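Local coordinates for protein beta-xylanase (Roseburia intestinalis L1-82, PDB 6SGF) that binds xylan weakly through this carbohydrate-binding module (CBM86) of a larger enzyme that probably hydrolyses internal beta-1,4-xylosidic linkages in xylans, at residues W30-A35 with V107-T112. Numbering follows the deposited sequence.
With XYP (beta-D-xylopyranose), chain H.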
loop_
_atom_site.group_PDB
_atom_site.type_symbol
_atom_site.label_atom_id
_atom_site.label_comp_id
_atom_site.label_asym_id
_atom_site.label_seq_id
_atom_site.Cartn_x
_atom_site.Cartn_y
_atom_site.Cartn_z
ATOM N N TRP B 30 6.181 -4.284 -6.473
ATOM C CA TRP B 30 6.555 -4.702 -7.817
ATOM C C TRP B 30 7.895 -4.041 -8.130
ATOM O O TRP B 30 7.957 -2.818 -8.288
ATOM C CB TRP B 30 5.481 -4.301 -8.828
ATOM C CG TRP B 30 4.366 -5.291 -8.998
ATOM C CD1 TRP B 30 3.055 -5.120 -8.655
ATOM C CD2 TRP B 30 4.473 -6.612 -9.536
ATOM N NE1 TRP B 30 2.330 -6.248 -8.968
ATOM C CE2 TRP B 30 3.181 -7.183 -9.498
ATOM C CE3 TRP B 30 5.540 -7.374 -10.043
ATOM C CZ2 TRP B 30 2.923 -8.482 -9.952
ATOM C CZ3 TRP B 30 5.279 -8.669 -10.494
ATOM C CH2 TRP B 30 3.979 -9.199 -10.458
ATOM N N LYS B 31 8.969 -4.845 -8.213
ATOM C CA LYS B 31 10.320 -4.357 -8.460
ATOM C C LYS B 31 10.602 -4.466 -9.957
ATOM O O LYS B 31 10.491 -5.546 -10.540
ATOM C CB LYS B 31 11.354 -5.129 -7.632
ATOM C CG LYS B 31 11.092 -5.032 -6.109
ATOM C CD LYS B 31 12.307 -5.143 -5.237
ATOM C CE LYS B 31 11.915 -4.933 -3.770
ATOM N NZ LYS B 31 11.915 -3.527 -3.382
ATOM N N LEU B 32 10.905 -3.336 -10.586
ATOM C CA LEU B 32 11.009 -3.280 -12.029
ATOM C C LEU B 32 12.423 -2.911 -12.453
ATOM O O LEU B 32 13.110 -2.122 -11.781
ATOM C CB LEU B 32 10.025 -2.257 -12.619
ATOM C CG LEU B 32 8.602 -2.269 -12.073
ATOM C CD1 LEU B 32 7.839 -1.089 -12.690
ATOM C CD2 LEU B 32 7.898 -3.579 -12.309
ATOM N N SER B 33 12.836 -3.488 -13.587
ATOM C CA SER B 33 14.105 -3.165 -14.215
ATOM C C SER B 33 13.886 -2.973 -15.714
ATOM O O SER B 33 13.257 -3.808 -16.366
ATOM C CB SER B 33 15.148 -4.264 -13.969
ATOM O OG SER B 33 16.420 -3.718 -14.202
ATOM N N PHE B 34 14.442 -1.899 -16.255
ATOM C CA PHE B 34 14.206 -1.548 -17.649
ATOM C C PHE B 34 15.522 -1.583 -18.414
ATOM O O PHE B 34 16.502 -0.950 -18.009
ATOM C CB PHE B 34 13.613 -0.161 -17.800
ATOM C CG PHE B 34 12.413 0.100 -16.959
ATOM C CD1 PHE B 34 12.566 0.676 -15.704
ATOM C CD2 PHE B 34 11.155 -0.151 -17.439
ATOM C CE1 PHE B 34 11.463 0.945 -14.916
ATOM C CE2 PHE B 34 10.033 0.140 -16.674
ATOM C CZ PHE B 34 10.202 0.707 -15.408
ATOM N N ALA B 35 15.544 -2.304 -19.518
ATOM C CA ALA B 35 16.756 -2.442 -20.299
ATOM C C ALA B 35 16.775 -1.582 -21.553
ATOM O O ALA B 35 17.861 -1.213 -22.016
ATOM C CB ALA B 35 16.917 -3.913 -20.697
ATOM N N VAL B 107 -3.328 0.100 -15.476
ATOM C CA VAL B 107 -2.349 1.175 -15.332
ATOM C C VAL B 107 -0.986 0.652 -15.774
ATOM O O VAL B 107 -0.781 -0.551 -15.944
ATOM C CB VAL B 107 -2.281 1.708 -13.887
ATOM C CG1 VAL B 107 -3.651 2.294 -13.488
ATOM C CG2 VAL B 107 -1.821 0.632 -12.935
ATOM N N GLY B 108 -0.052 1.576 -16.004
ATOM C CA GLY B 108 1.261 1.181 -16.462
ATOM C C GLY B 108 2.352 2.152 -16.043
ATOM O O GLY B 108 2.091 3.312 -15.693
ATOM N N ILE B 109 3.583 1.643 -16.083
ATOM C CA ILE B 109 4.799 2.411 -15.861
ATOM C C ILE B 109 5.739 2.096 -17.012
ATOM O O ILE B 109 5.871 0.925 -17.391
ATOM C CB ILE B 109 5.478 2.084 -14.521
ATOM C CG1 ILE B 109 4.562 2.465 -13.357
ATOM C CG2 ILE B 109 6.864 2.789 -14.483
ATOM C CD1 ILE B 109 5.174 2.089 -11.960
ATOM N N MET B 110 6.357 3.134 -17.577
ATOM C CA MET B 110 7.247 3.035 -18.729
ATOM C C MET B 110 8.439 3.976 -18.534
ATOM O O MET B 110 8.340 4.963 -17.810
ATOM C CB MET B 110 6.474 3.407 -20.010
ATOM C CG MET B 110 7.293 3.451 -21.260
ATOM S SD MET B 110 6.272 3.947 -22.691
ATOM C CE MET B 110 6.016 5.693 -22.437
ATOM N N ILE B 111 9.563 3.694 -19.194
ATOM C CA ILE B 111 10.680 4.647 -19.232
ATOM C C ILE B 111 10.830 5.205 -20.642
ATOM O O ILE B 111 10.590 4.508 -21.633
ATOM C CB ILE B 111 12.019 4.038 -18.758
ATOM C CG1 ILE B 111 12.414 2.827 -19.589
ATOM C CG2 ILE B 111 11.934 3.713 -17.265
ATOM C CD1 ILE B 111 13.927 2.786 -19.851
ATOM N N THR B 112 11.257 6.468 -20.725
ATOM C CA THR B 112 11.553 7.095 -22.010
ATOM C C THR B 112 13.042 7.283 -22.238
ATOM O O THR B 112 13.439 7.767 -23.309
ATOM C CB THR B 112 10.872 8.464 -22.142
ATOM O OG1 THR B 112 11.231 9.287 -21.036
ATOM C CG2 THR B 112 9.359 8.323 -22.172
HETATM C C1 XYP H . 5.341 2.330 -27.158
HETATM C C2 XYP H . 4.694 2.883 -25.886
HETATM C C3 XYP H . 4.353 4.319 -26.083
HETATM C C4 XYP H . 5.504 5.116 -26.653
HETATM C C5 XYP H . 6.104 4.498 -27.924
HETATM O O2 XYP H . 3.582 2.051 -25.550
HETATM O O3 XYP H . 3.982 4.867 -24.785
HETATM O O4 XYP H . 4.991 6.427 -26.936
HETATM O O5 XYP H . 6.525 3.142 -27.565
#
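Phe34 packs its ring face against the CG2 methyl of Ile111 in the core of a beta-sandwich, the fold of this xylan-binding module. Strand 29-34 belongs to one antiparallel sheet and strand 103-110 to the other. No hydrogen bond joins the two segments, and the contact is wholly apolar. Ile111 CG2 sits over the centre of the Phe34 ring, 3.5 Å from the centroid and 13° off the ring normal. This is a CH-pi contact. Ile111 CG1 lies between its backbone N and carbonyl carbon (chi1 58°). With chi2 at 141°, Ile111 CD1 comes 3.6 Å from Phe34 CB, and the two side chains run past each other in opposite directions. Ile109 CG2 reaches the ring obliquely, 4.0 Å from Phe34 CZ. With an alanine in place of Phe34, the Ile111 CG2 methyl would probably lose its aromatic face and a gap would open between the sheets. Val121 of strand 119-130 also touches Phe34. Met110, between the two isoleucines in sequence, points its CB away from strand 29-34 and lines the glycan pocket with Thr112. Met110 CE lies 3.2 Å from O3 of a bound beta-D-xylopyranose. Further along the strands, Leu32 CD1 meets Ile109 CD1 at 4.2 Å.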